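Local coordinates for Lv-ranaspumin (Lv-RSN-1) (Leptodactylus vastus, PDB 4K82), which is a frog foam-nest surfactant protein, probably acting at the air-water interface to help make and stabilise the foam that surrounds the eggs, at residues T20-D25 with A65-D70; C38-G43 with K52-L57; L126-Q131 with R165-L170; V135-D140 with L204-N209; E153-D158 with G187-E192. All blocks are in the same frame, centred on the assembly; numbering follows the deposited sequence.

The five contacts run along an elongated, mostly helical chain cross-linked by four disulfides, a cysteine of each lying in interactions 1 to 4. Interaction 2 is nested inside the loop closed by interaction 1; their centres are about 19 Å apart, and Leu69 touches Lys55. Interaction 3 lies about 14 Å, centre to centre, from both interaction 2, through Leu130 on Leu54, and interaction 4, through Leu166 on Phe137. Interaction 5, nested within the loop of interaction 4, lies about 39 Å from interaction 1, centre to centre and across the middle of the chain. No ligand links them; interactions 1 to 4 touch in sequence, while interaction 5 stands apart, its nearest atoms about 7 Å from interaction 4.

Interaction 1 of 5, residues T20-D25 with A65-D70; sequences TKALKD and AGCALD
The flat peptide group that carries the Ala65 carbonyl has a different neighbour to each side of its plane. The methyl of Ala22 comes obliquely from one side, with CB 4.1 Å from Ala65 O, while a water tilted to the other side donates to the same oxygen from 2.9 Å. That water also reaches the carboxylate of Asp25, but its bond to OD2 is weak. The stronger partner of this carboxylate is Lys21, one helical turn back, whose NZ makes a salt bridge of 2.8 Å to Asp25 OD2; the lysine chain bends at its last two torsions (chi3 62°, chi4 43°) to curl along the helix toward Asp25. Next to these polar groups, Ala22 CB rests 4.0 Å from Cys67 SG and 4.2 Å from Ala65 CB. Alanine suits the place because a single methyl lets helix 14-24 come close to the turn that ends helix 48-64. At that turn Gly66 takes a positive phi (92°) in a Schellman motif, where a side chain would be jammed against the preceding carbonyl oxygen, and Ala68 then occupies the N-cap position of helix 69-76. Cys67 is joined to Cys18, one turn before Ala22, by a disulfide, and Leu29 packs on both Ala22 and Ala65. Directional bonding between the segments is therefore limited to a water bridge with one weak arm, so the covalent sulfur link probably fixes their spacing while the small methyls and the sulfur fill the apolar space beside it.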
# COMPACT_ATOMS: atom_id res chain seq x y z
N THR A 20 4.25 17.58 -8.34
CA THR A 20 5.50 17.34 -9.05
C THR A 20 6.72 17.43 -8.12
O THR A 20 7.57 16.54 -8.10
CB THR A 20 5.68 18.34 -10.21
OG1 THR A 20 4.61 18.18 -11.15
CG2 THR A 20 7.00 18.12 -10.92
N LYS A 21 6.79 18.50 -7.35
CA LYS A 21 7.90 18.69 -6.44
C LYS A 21 7.84 17.67 -5.31
O LYS A 21 8.86 17.10 -4.90
CB LYS A 21 7.90 20.11 -5.87
CG LYS A 21 9.21 20.49 -5.18
CD LYS A 21 9.08 21.77 -4.38
CE LYS A 21 8.06 21.62 -3.26
NZ LYS A 21 8.17 20.32 -2.53
N ALA A 22 6.63 17.43 -4.80
CA ALA A 22 6.43 16.52 -3.69
C ALA A 22 6.93 15.10 -4.00
O ALA A 22 7.44 14.41 -3.12
CB ALA A 22 4.96 16.49 -3.29
N LEU A 23 6.79 14.68 -5.25
CA LEU A 23 7.25 13.35 -5.66
C LEU A 23 8.78 13.25 -5.70
O LEU A 23 9.34 12.15 -5.62
CB LEU A 23 6.67 12.98 -7.02
CG LEU A 23 5.16 12.70 -7.02
CD1 LEU A 23 4.62 12.70 -8.44
CD2 LEU A 23 4.88 11.37 -6.34
N LYS A 24 9.46 14.39 -5.81
CA LYS A 24 10.91 14.42 -5.83
C LYS A 24 11.50 14.52 -4.42
O LYS A 24 12.69 14.30 -4.23
CB LYS A 24 11.43 15.56 -6.72
CG LYS A 24 11.06 15.41 -8.19
CD LYS A 24 11.44 16.63 -9.01
CE LYS A 24 10.99 16.47 -10.46
NZ LYS A 24 11.10 17.74 -11.24
N ASP A 25 10.66 14.85 -3.45
CA ASP A 25 11.10 14.95 -2.06
C ASP A 25 11.28 13.57 -1.43
O ASP A 25 10.71 12.58 -1.91
CB ASP A 25 10.10 15.76 -1.22
CG ASP A 25 10.00 17.20 -1.66
OD1 ASP A 25 11.00 17.74 -2.19
OD2 ASP A 25 8.92 17.80 -1.48
N ALA A 65 2.05 15.85 2.38
CA ALA A 65 3.12 16.16 1.44
C ALA A 65 3.18 17.65 1.12
O ALA A 65 4.05 18.09 0.37
CB ALA A 65 2.97 15.34 0.17
N GLY A 66 2.24 18.40 1.67
CA GLY A 66 2.19 19.84 1.49
C GLY A 66 1.33 20.28 0.33
O GLY A 66 1.37 21.44 -0.08
N CYS A 67 0.54 19.36 -0.22
CA CYS A 67 -0.32 19.68 -1.35
C CYS A 67 -1.80 19.62 -0.97
O CYS A 67 -2.16 19.11 0.08
CB CYS A 67 -0.01 18.75 -2.52
SG CYS A 67 1.73 18.83 -3.03
N ALA A 68 -2.65 20.16 -1.83
CA ALA A 68 -4.09 20.17 -1.57
C ALA A 68 -4.80 19.47 -2.71
O ALA A 68 -4.59 19.82 -3.87
CB ALA A 68 -4.59 21.60 -1.44
N LEU A 69 -5.63 18.48 -2.38
CA LEU A 69 -6.36 17.75 -3.41
C LEU A 69 -7.22 18.69 -4.25
O LEU A 69 -7.35 18.52 -5.46
CB LEU A 69 -7.22 16.64 -2.81
CG LEU A 69 -7.98 15.80 -3.86
CD1 LEU A 69 -7.05 15.17 -4.90
CD2 LEU A 69 -8.84 14.74 -3.20
N ASP A 70 -7.79 19.71 -3.60
CA ASP A 70 -8.64 20.67 -4.31
C ASP A 70 -7.90 21.34 -5.45
O ASP A 70 -8.45 21.54 -6.54
CB ASP A 70 -9.16 21.75 -3.36
CG ASP A 70 -10.27 21.25 -2.45
OD1 ASP A 70 -10.93 20.25 -2.80
OD2 ASP A 70 -10.49 21.88 -1.39
O HOH W 1 6.52 16.49 0.48

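Interaction 2 of 5, residues C38-G43 with K52-L57; sequences CAYQNG and KELKEL
Leu54 fits against Ala39 and Tyr40 where two successive helices, 29-42 and 48-64, turn back on each other as a helical hairpin. The tight part is almost entirely this one leucine. Its CG stands anti to the carbonyl carbon (chi1 -81°), which aims the fork at the opposing helix, one methyl for each neighbour: CD2 meets Ala39 CB at 4.0 Å, and CD1 settles by the Tyr40 backbone, 3.9 Å from its CA. The same CD1 also lies 4.0 Å from Tyr40 CD2, slanting toward the ring. Ala39 is short enough to let the helices close up, and the forked leucine serves both neighbours at once. Leu130, from the loop after helix 126-129, packs on Leu54 as well, while Thr89 and Ile93 of helix 89-102 and the ring of Phe51 also touch Tyr40. Away from this leucine the arrangement is looser. Lys52 is exposed, and its NZ stands 3.5 Å from Glu56 OE2 in a salt bridge along the outside of helix 48-64; this link is doubtful, since the lysine was modelled in two positions. Such long charged residues suit a solvent-facing helix side. Helix 29-42 is meanwhile cross-linked to helix 107-121 by the Cys38–Cys114 disulfide. At its end Asn42 curls back over the last turn, and Cys38 O receives two N-H groups from that one residue: the backbone N of Asn42 at 2.9 Å, and the side-chain ND2 at 3.0 Å, with an N-H...O angle of 159°.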
# COMPACT_ATOMS: atom_id res chain seq x y z
N CYS A 38 -4.77 2.01 -6.60
CA CYS A 38 -5.03 0.62 -6.93
C CYS A 38 -6.14 0.02 -6.06
O CYS A 38 -6.87 -0.85 -6.50
CB CYS A 38 -3.74 -0.18 -6.92
SG CYS A 38 -2.64 0.42 -8.23
N ALA A 39 -6.29 0.51 -4.83
CA ALA A 39 -7.39 0.07 -3.99
C ALA A 39 -8.71 0.47 -4.62
O ALA A 39 -9.64 -0.32 -4.72
CB ALA A 39 -7.27 0.66 -2.59
N TYR A 40 -8.79 1.73 -5.05
CA TYR A 40 -9.98 2.20 -5.72
C TYR A 40 -10.29 1.37 -6.97
O TYR A 40 -11.43 0.96 -7.19
CB TYR A 40 -9.86 3.69 -6.06
CG TYR A 40 -11.16 4.25 -6.57
CD1 TYR A 40 -11.53 4.09 -7.90
CD2 TYR A 40 -12.04 4.89 -5.71
CE1 TYR A 40 -12.75 4.57 -8.36
CE2 TYR A 40 -13.25 5.38 -6.17
CZ TYR A 40 -13.60 5.20 -7.49
OH TYR A 40 -14.80 5.68 -7.97
N GLN A 41 -9.26 1.12 -7.79
CA GLN A 41 -9.45 0.47 -9.08
C GLN A 41 -9.78 -1.01 -8.96
O GLN A 41 -10.44 -1.57 -9.85
CB GLN A 41 -8.21 0.63 -9.95
CG GLN A 41 -7.97 2.02 -10.52
CD GLN A 41 -6.64 2.12 -11.22
OE1 GLN A 41 -5.68 1.40 -10.89
NE2 GLN A 41 -6.54 3.03 -12.17
N ASN A 42 -9.32 -1.65 -7.89
CA ASN A 42 -9.42 -3.10 -7.78
C ASN A 42 -10.35 -3.64 -6.71
O ASN A 42 -10.71 -4.81 -6.75
CB ASN A 42 -8.03 -3.72 -7.59
CG ASN A 42 -7.17 -3.60 -8.83
OD1 ASN A 42 -7.28 -4.41 -9.75
ND2 ASN A 42 -6.32 -2.57 -8.87
N GLY A 43 -10.75 -2.80 -5.75
CA GLY A 43 -11.66 -3.22 -4.69
C GLY A 43 -12.95 -3.80 -5.22
O GLY A 43 -13.52 -3.29 -6.18
N LYS A 52 -15.78 6.88 0.35
CA LYS A 52 -15.62 8.11 1.12
C LYS A 52 -14.29 8.11 1.87
O LYS A 52 -13.57 9.10 1.88
CB LYS A 52 -16.77 8.29 2.11
CG LYS A 52 -16.61 9.53 2.99
CD LYS A 52 -17.86 9.82 3.80
CE LYS A 52 -17.70 11.14 4.54
NZ LYS A 52 -17.08 12.17 3.64
N GLU A 53 -13.96 6.97 2.49
CA GLU A 53 -12.73 6.87 3.25
C GLU A 53 -11.49 6.89 2.37
O GLU A 53 -10.45 7.39 2.78
CB GLU A 53 -12.74 5.62 4.14
CG GLU A 53 -13.74 5.75 5.28
CD GLU A 53 -13.58 4.68 6.33
OE1 GLU A 53 -12.42 4.31 6.63
OE2 GLU A 53 -14.60 4.20 6.85
N LEU A 54 -11.60 6.32 1.18
CA LEU A 54 -10.49 6.39 0.23
C LEU A 54 -10.20 7.83 -0.17
O LEU A 54 -9.04 8.23 -0.26
CB LEU A 54 -10.75 5.54 -1.02
CG LEU A 54 -10.47 4.03 -0.92
CD1 LEU A 54 -11.05 3.30 -2.12
CD2 LEU A 54 -8.98 3.75 -0.79
N LYS A 55 -11.24 8.62 -0.41
CA LYS A 55 -11.03 10.01 -0.76
C LYS A 55 -10.41 10.77 0.42
O LYS A 55 -9.50 11.58 0.23
CB LYS A 55 -12.32 10.70 -1.19
CG LYS A 55 -12.05 12.11 -1.68
CD LYS A 55 -13.28 12.83 -2.10
CE LYS A 55 -12.88 14.17 -2.72
NZ LYS A 55 -14.08 14.85 -3.26
N GLU A 56 -10.90 10.51 1.62
CA GLU A 56 -10.34 11.16 2.81
C GLU A 56 -8.87 10.83 2.97
O GLU A 56 -8.07 11.70 3.29
CB GLU A 56 -11.10 10.77 4.07
CG GLU A 56 -12.51 11.35 4.11
CD GLU A 56 -13.09 11.39 5.51
OE1 GLU A 56 -12.29 11.49 6.47
OE2 GLU A 56 -14.33 11.31 5.65
N LEU A 57 -8.51 9.57 2.72
CA LEU A 57 -7.12 9.15 2.76
C LEU A 57 -6.26 9.86 1.70
O LEU A 57 -5.14 10.28 1.98
CB LEU A 57 -7.01 7.64 2.62
CG LEU A 57 -5.61 7.03 2.71
CD1 LEU A 57 -5.00 7.26 4.09
CD2 LEU A 57 -5.65 5.55 2.37

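Interaction 3 of 5, residues L126-Q131 with R165-L170; sequences LPKILQ and RLPCVL
Lys128 stretches past Leu166 with the two side chains running in opposite directions, so that the lysine's aliphatic stem lies alongside one leucine methyl. The closest point is tight: Lys128 CB is 3.5 Å from Leu166 CD1, with CG of the lysine next along the same methyl. Bends at chi2 (-81°) and chi4 (66°) steer the lysine chain past the leucine toward the end of helix 152-165. There NZ donates to Arg165 O over 2.9 Å, tilted 32° from the carbonyl plane. The lysine crosses the ring of Pro167 at nearly a right angle, NZ standing 3.7 Å from Pro167 CD. A water accepts from both Lys128 NZ, at 3.1 Å, and the backbone N of Cys168, extending the grip to the start of the 3-10 turn. Cys168 itself is disulfide-bonded to Cys125, just before the lysine's helix. The guanidinium of Arg165 turns the other way, toward Asp140, to which it is modelled implausibly close. Lysine suits the spot because a long apolar stem and a cationic tip are both used; a leucine in its place would probably leave Arg165 O without this donor and the bridging water without one of its mates. A positive group beside a carbonyl near the end of helix 152-165 is also likely to be electrostatically favourable, supplementing the disulfide from Cys168 to Cys125.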
# COMPACT_ATOMS: atom_id res chain seq x y z
N LEU A 126 -8.82 -4.41 3.10
CA LEU A 126 -9.28 -3.04 2.84
C LEU A 126 -9.43 -2.14 4.09
O LEU A 126 -8.89 -1.04 4.10
CB LEU A 126 -10.56 -3.03 2.00
CG LEU A 126 -11.09 -1.62 1.75
CD1 LEU A 126 -10.17 -0.87 0.81
CD2 LEU A 126 -12.50 -1.69 1.21
N PRO A 127 -10.14 -2.60 5.14
CA PRO A 127 -10.28 -1.74 6.32
C PRO A 127 -8.96 -1.22 6.89
O PRO A 127 -8.94 -0.12 7.46
CB PRO A 127 -10.97 -2.66 7.34
CG PRO A 127 -11.74 -3.61 6.50
CD PRO A 127 -10.89 -3.86 5.30
N LYS A 128 -7.89 -1.99 6.74
CA LYS A 128 -6.57 -1.56 7.22
C LYS A 128 -5.81 -0.70 6.20
O LYS A 128 -5.04 0.19 6.59
CB LYS A 128 -5.74 -2.79 7.62
CG LYS A 128 -6.17 -3.44 8.94
CD LYS A 128 -5.62 -2.69 10.15
CE LYS A 128 -6.21 -3.20 11.46
NZ LYS A 128 -5.82 -4.61 11.78
N ILE A 129 -6.01 -0.97 4.91
CA ILE A 129 -5.50 -0.12 3.84
C ILE A 129 -6.10 1.28 4.02
O ILE A 129 -5.41 2.30 3.86
CB ILE A 129 -5.90 -0.68 2.46
CG1 ILE A 129 -5.02 -1.88 2.10
CG2 ILE A 129 -5.80 0.38 1.38
CD1 ILE A 129 -5.47 -2.61 0.84
N LEU A 130 -7.38 1.33 4.37
CA LEU A 130 -8.07 2.59 4.63
C LEU A 130 -7.49 3.36 5.81
O LEU A 130 -7.57 4.59 5.85
CB LEU A 130 -9.58 2.36 4.87
CG LEU A 130 -10.37 1.70 3.74
CD1 LEU A 130 -11.83 1.50 4.14
CD2 LEU A 130 -10.26 2.48 2.43
N GLN A 131 -6.91 2.65 6.77
CA GLN A 131 -6.32 3.30 7.93
C GLN A 131 -4.91 3.77 7.66
O GLN A 131 -4.24 4.31 8.54
CB GLN A 131 -6.32 2.34 9.12
CG GLN A 131 -7.71 1.96 9.61
CD GLN A 131 -7.69 0.72 10.49
OE1 GLN A 131 -6.62 0.19 10.80
NE2 GLN A 131 -8.87 0.25 10.89
N ARG A 165 -0.86 -7.29 14.19
CA ARG A 165 -1.50 -5.99 13.95
C ARG A 165 -2.20 -5.94 12.60
O ARG A 165 -3.05 -5.08 12.35
CB ARG A 165 -0.47 -4.87 14.05
CG ARG A 165 0.38 -4.91 15.31
CD ARG A 165 1.40 -3.78 15.29
NE ARG A 165 2.02 -3.68 13.97
CZ ARG A 165 3.33 -3.80 13.74
NH1 ARG A 165 4.17 -4.01 14.75
NH2 ARG A 165 3.79 -3.70 12.50
N LEU A 166 -1.86 -6.88 11.72
CA LEU A 166 -2.53 -6.96 10.43
C LEU A 166 -3.03 -8.38 10.14
O LEU A 166 -2.55 -9.02 9.20
CB LEU A 166 -1.59 -6.48 9.32
CG LEU A 166 -2.20 -6.19 7.94
CD1 LEU A 166 -2.95 -4.88 7.93
CD2 LEU A 166 -1.13 -6.21 6.86
N PRO A 167 -4.00 -8.87 10.93
CA PRO A 167 -4.43 -10.28 10.87
C PRO A 167 -5.13 -10.66 9.57
O PRO A 167 -5.16 -11.84 9.22
CB PRO A 167 -5.41 -10.41 12.05
CG PRO A 167 -5.88 -9.02 12.31
CD PRO A 167 -4.72 -8.14 11.99
N CYS A 168 -5.68 -9.68 8.87
CA CYS A 168 -6.31 -9.92 7.58
C CYS A 168 -5.37 -10.63 6.59
O CYS A 168 -5.81 -11.46 5.79
CB CYS A 168 -6.83 -8.60 7.00
SG CYS A 168 -5.83 -7.14 7.42
N VAL A 169 -4.07 -10.33 6.66
CA VAL A 169 -3.10 -10.94 5.75
C VAL A 169 -2.93 -12.44 6.00
O VAL A 169 -2.48 -13.17 5.13
CB VAL A 169 -1.73 -10.23 5.78
CG1 VAL A 169 -0.83 -10.86 6.81
CG2 VAL A 169 -1.07 -10.29 4.42
N LEU A 170 -3.33 -12.89 7.19
CA LEU A 170 -3.29 -14.32 7.50
C LEU A 170 -4.36 -15.09 6.72
O LEU A 170 -4.33 -16.32 6.65
CB LEU A 170 -3.48 -14.56 9.01
CG LEU A 170 -2.58 -13.76 9.95
CD1 LEU A 170 -2.87 -14.08 11.41
CD2 LEU A 170 -1.12 -14.01 9.63
O HOH W 2 -6.73 -6.84 9.82

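Interaction 4 of 5, residues V135-D140 with L204-N209; sequences VKFLKD and LVLCPN
Phe137 and Leu206 meet because their first torsions bring them together between two helices: the phenylalanine CG is anti to its backbone N (chi1 176°), which carries the ring across toward helix 196-212, while Leu206 sets its CG anti to the carbonyl carbon and sends both methyls back. The two side chains cross at about a right angle. Leu206 CD1 lies 3.8 Å from Phe137 CE2, touching that end of the ring with CZ a little farther off. Its other methyl, CD2, is 4.0 Å from Leu138 CD2, so one leucine spans two successive residues of helix 133-144. One turn on from Leu206, Asn209 leans in, its ND2 4.0 Å from Leu138 CD1 and hardly farther from the other methyl. The helix segments pass 10.4 Å apart and cross at -79°, a steep angle that confines the contact to this small patch of branched and aromatic side chains. Helix 196-212 is itself irregular here, with a wider pi-type turn at 204-206 and a kink where Pro208 has no N-H to give. Val116 of helix 107-121 packs on Leu206 and Asn209, Met120 and Leu166 on Phe137, and the Cys146–Cys207 disulfide links helix 196-212 to the chain just beyond helix 133-144. Leu206 suits the place because its fork supplies one methyl to Phe137 and the other to Leu138. The asparagine is the exception: its ND2 is buried against leucine methyls with no polar partner anywhere in the model, so this apolar contact probably carries some desolvation cost.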
# COMPACT_ATOMS: atom_id res chain seq x y z
N VAL A 135 1.52 0.94 4.24
CA VAL A 135 2.89 1.44 4.15
C VAL A 135 3.66 1.13 5.44
O VAL A 135 4.84 0.77 5.39
CB VAL A 135 2.93 2.94 3.82
CG1 VAL A 135 4.37 3.44 3.76
CG2 VAL A 135 2.22 3.21 2.50
N LYS A 136 2.97 1.23 6.58
CA LYS A 136 3.53 0.88 7.89
C LYS A 136 4.00 -0.58 7.93
O LYS A 136 5.03 -0.91 8.52
CB LYS A 136 2.46 1.05 8.98
CG LYS A 136 2.47 2.37 9.72
CD LYS A 136 1.59 2.30 10.97
CE LYS A 136 2.09 1.27 11.99
NZ LYS A 136 1.53 -0.11 11.79
N PHE A 137 3.19 -1.44 7.34
CA PHE A 137 3.47 -2.87 7.26
C PHE A 137 4.73 -3.12 6.43
O PHE A 137 5.60 -3.92 6.81
CB PHE A 137 2.24 -3.56 6.66
CG PHE A 137 2.40 -5.04 6.42
CD1 PHE A 137 2.69 -5.91 7.45
CD2 PHE A 137 2.18 -5.56 5.16
CE1 PHE A 137 2.81 -7.27 7.22
CE2 PHE A 137 2.28 -6.92 4.92
CZ PHE A 137 2.60 -7.78 5.95
N LEU A 138 4.83 -2.41 5.31
CA LEU A 138 5.99 -2.57 4.45
C LEU A 138 7.25 -2.08 5.16
O LEU A 138 8.30 -2.71 5.05
CB LEU A 138 5.80 -1.85 3.12
CG LEU A 138 4.59 -2.28 2.29
CD1 LEU A 138 4.50 -1.39 1.07
CD2 LEU A 138 4.73 -3.74 1.90
N LYS A 139 7.14 -0.97 5.88
CA LYS A 139 8.26 -0.45 6.67
C LYS A 139 8.76 -1.48 7.69
O LYS A 139 9.96 -1.72 7.81
CB LYS A 139 7.86 0.84 7.39
CG LYS A 139 7.61 2.04 6.50
CD LYS A 139 7.05 3.18 7.34
CE LYS A 139 6.76 4.41 6.51
NZ LYS A 139 7.99 5.19 6.24
N ASP A 140 7.83 -2.09 8.43
CA ASP A 140 8.20 -3.10 9.42
C ASP A 140 8.88 -4.30 8.77
O ASP A 140 9.87 -4.84 9.28
CB ASP A 140 6.97 -3.57 10.18
CG ASP A 140 6.50 -2.56 11.20
OD1 ASP A 140 7.36 -1.90 11.81
OD2 ASP A 140 5.27 -2.41 11.37
N LEU A 204 7.91 -14.31 -2.21
CA LEU A 204 7.79 -14.04 -3.64
C LEU A 204 7.35 -12.61 -3.96
O LEU A 204 7.64 -12.10 -5.04
CB LEU A 204 6.79 -15.01 -4.29
CG LEU A 204 7.20 -16.47 -4.45
CD1 LEU A 204 6.02 -17.28 -4.97
CD2 LEU A 204 8.39 -16.57 -5.39
N VAL A 205 6.66 -11.98 -3.02
CA VAL A 205 5.97 -10.73 -3.30
C VAL A 205 6.42 -9.58 -2.38
O VAL A 205 6.96 -8.57 -2.84
CB VAL A 205 4.44 -10.92 -3.17
CG1 VAL A 205 3.72 -9.64 -3.47
CG2 VAL A 205 3.96 -12.04 -4.13
N LEU A 206 6.22 -9.75 -1.09
CA LEU A 206 6.46 -8.65 -0.15
C LEU A 206 7.94 -8.29 0.03
O LEU A 206 8.32 -7.11 -0.02
CB LEU A 206 5.80 -8.93 1.20
CG LEU A 206 4.27 -8.94 1.19
CD1 LEU A 206 3.74 -9.48 2.51
CD2 LEU A 206 3.73 -7.53 0.91
N CYS A 207 8.78 -9.29 0.25
CA CYS A 207 10.20 -8.98 0.44
C CYS A 207 10.85 -8.36 -0.81
O CYS A 207 11.62 -7.41 -0.69
CB CYS A 207 10.98 -10.20 0.96
SG CYS A 207 10.68 -10.54 2.74
N PRO A 208 10.52 -8.85 -2.01
CA PRO A 208 11.07 -8.16 -3.18
C PRO A 208 10.56 -6.72 -3.30
O PRO A 208 11.31 -5.84 -3.73
CB PRO A 208 10.58 -9.01 -4.35
CG PRO A 208 10.45 -10.38 -3.77
CD PRO A 208 9.91 -10.15 -2.39
N ASN A 209 9.32 -6.48 -2.91
CA ASN A 209 8.76 -5.12 -2.97
C ASN A 209 9.47 -4.18 -2.01
O ASN A 209 9.84 -3.06 -2.39
CB ASN A 209 7.26 -5.14 -2.67
CG ASN A 209 6.59 -3.78 -2.82
OD1 ASN A 209 7.06 -2.91 -3.56
ND2 ASN A 209 5.46 -3.61 -2.13

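Interaction 5 of 5, residues E153-D158 with G187-E192; sequences ELIIKD and GILSFE
A two-stranded antiparallel hairpin, 182-185 with 188-191, lies against helix 152-165, and Leu189 makes the contact from strand 188-191, set against Ile155 and Ile156. Its side chain points at the helix and meets neighbouring residues of it. Leu189 CG is 3.8 Å from Ile156 CG1, the two chains sliding past one another in opposite directions, and CD2 of the same leucine touches Ile155 CG2 at 3.9 Å from a slanting approach. Each isoleucine offers a different branch: Ile156 presents its longer arm, Ile155 the methyl that stands anti to its backbone N. Leu189 touches both with a chi1 of -96°, well off a staggered value, which may mean some strain. Branched aliphatic residues suit this place because the contact is purely apolar. With an alanine in place of Leu189, Ile155 CG2 and Ile156 CG1 would probably lose their partner and a gap would open between strand and helix. On the polar side of the strand, Ser190 OG donates to Glu192 OE2 over 3.3 Å, using the anti lone pair of that oxygen. Gly187, with its positive phi, lets the chain turn into the strand. Around the contact, Val184 of the partner strand also packs on Ile156, Val145 and Ile147 from the preceding loop lie on Ile155, and Phe191 reaches Leu198, Leu202 and Ile203, so the hairpin also packs against helix 196-212.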
# COMPACT_ATOMS: atom_id res chain seq x y z
N GLU A 153 15.45 -16.88 14.47
CA GLU A 153 14.50 -16.98 15.58
C GLU A 153 13.96 -15.59 15.92
O GLU A 153 12.79 -15.46 16.28
CB GLU A 153 15.14 -17.62 16.83
CG GLU A 153 15.40 -19.12 16.69
CD GLU A 153 14.14 -19.98 16.64
OE1 GLU A 153 14.21 -21.11 16.10
OE2 GLU A 153 13.08 -19.55 17.15
N LEU A 154 14.80 -14.57 15.82
CA LEU A 154 14.37 -13.22 16.10
C LEU A 154 13.42 -12.74 15.01
O LEU A 154 12.45 -12.03 15.29
CB LEU A 154 15.56 -12.27 16.23
CG LEU A 154 15.35 -11.16 17.25
CD1 LEU A 154 15.26 -11.77 18.65
CD2 LEU A 154 16.50 -10.18 17.17
N ILE A 155 13.71 -13.13 13.77
CA ILE A 155 12.83 -12.75 12.65
C ILE A 155 11.43 -13.33 12.82
O ILE A 155 10.43 -12.65 12.56
CB ILE A 155 13.44 -13.15 11.29
CG1 ILE A 155 14.71 -12.34 11.01
CG2 ILE A 155 12.44 -12.95 10.16
CD1 ILE A 155 15.44 -12.77 9.76
N ILE A 156 11.36 -14.60 13.24
CA ILE A 156 10.07 -15.24 13.50
C ILE A 156 9.28 -14.46 14.56
O ILE A 156 8.09 -14.18 14.36
CB ILE A 156 10.24 -16.71 13.91
CG1 ILE A 156 10.66 -17.53 12.70
CG2 ILE A 156 8.94 -17.26 14.52
CD1 ILE A 156 11.01 -18.94 13.07
N LYS A 157 9.94 -14.11 15.65
CA LYS A 157 9.31 -13.33 16.71
C LYS A 157 8.82 -11.98 16.20
O LYS A 157 7.71 -11.54 16.53
CB LYS A 157 10.29 -13.12 17.87
CG LYS A 157 9.99 -13.98 19.08
CD LYS A 157 10.43 -13.29 20.36
CE LYS A 157 9.63 -12.02 20.62
NZ LYS A 157 10.15 -11.26 21.78
N ASP A 158 9.64 -11.31 15.39
CA ASP A 158 9.27 -10.00 14.86
C ASP A 158 8.09 -10.13 13.90
O ASP A 158 7.21 -9.27 13.86
CB ASP A 158 10.45 -9.33 14.16
CG ASP A 158 11.43 -8.71 15.16
OD1 ASP A 158 11.06 -8.55 16.34
OD2 ASP A 158 12.57 -8.37 14.75
N GLY A 187 18.80 -22.98 8.75
CA GLY A 187 19.17 -21.57 8.76
C GLY A 187 18.24 -20.58 8.05
O GLY A 187 18.47 -19.36 8.09
N ILE A 188 17.19 -21.07 7.40
CA ILE A 188 16.20 -20.17 6.79
C ILE A 188 14.81 -20.37 7.38
O ILE A 188 14.51 -21.41 7.97
CB ILE A 188 16.13 -20.31 5.25
CG1 ILE A 188 15.72 -21.72 4.85
CG2 ILE A 188 17.45 -19.93 4.62
CD1 ILE A 188 15.31 -21.83 3.39
N LEU A 189 13.94 -19.37 7.24
CA LEU A 189 12.58 -19.55 7.70
C LEU A 189 11.90 -20.58 6.80
O LEU A 189 12.08 -20.58 5.59
CB LEU A 189 11.81 -18.23 7.70
CG LEU A 189 11.74 -17.46 9.02
CD1 LEU A 189 13.11 -17.01 9.50
CD2 LEU A 189 10.81 -16.25 8.86
N SER A 190 11.13 -21.47 7.42
CA SER A 190 10.42 -22.50 6.69
C SER A 190 8.93 -22.38 6.99
O SER A 190 8.53 -22.41 8.16
CB SER A 190 10.94 -23.87 7.09
OG SER A 190 10.33 -24.88 6.32
N PHE A 191 8.12 -22.24 5.95
CA PHE A 191 6.69 -22.07 6.14
C PHE A 191 5.98 -23.35 5.72
O PHE A 191 5.80 -23.61 4.52
CB PHE A 191 6.19 -20.87 5.32
CG PHE A 191 6.83 -19.56 5.71
CD1 PHE A 191 8.10 -19.23 5.25
CD2 PHE A 191 6.17 -18.65 6.52
CE1 PHE A 191 8.70 -18.04 5.59
CE2 PHE A 191 6.77 -17.44 6.87
CZ PHE A 191 8.04 -17.14 6.41
N GLU A 192 5.59 -24.15 6.70
CA GLU A 192 5.08 -25.49 6.44
C GLU A 192 3.56 -25.54 6.54
O GLU A 192 2.94 -24.65 7.12
CB GLU A 192 5.75 -26.49 7.40
CG GLU A 192 7.28 -26.50 7.25
CD GLU A 192 8.00 -27.20 8.40
OE1 GLU A 192 7.42 -28.13 9.00
OE2 GLU A 192 9.15 -26.80 8.70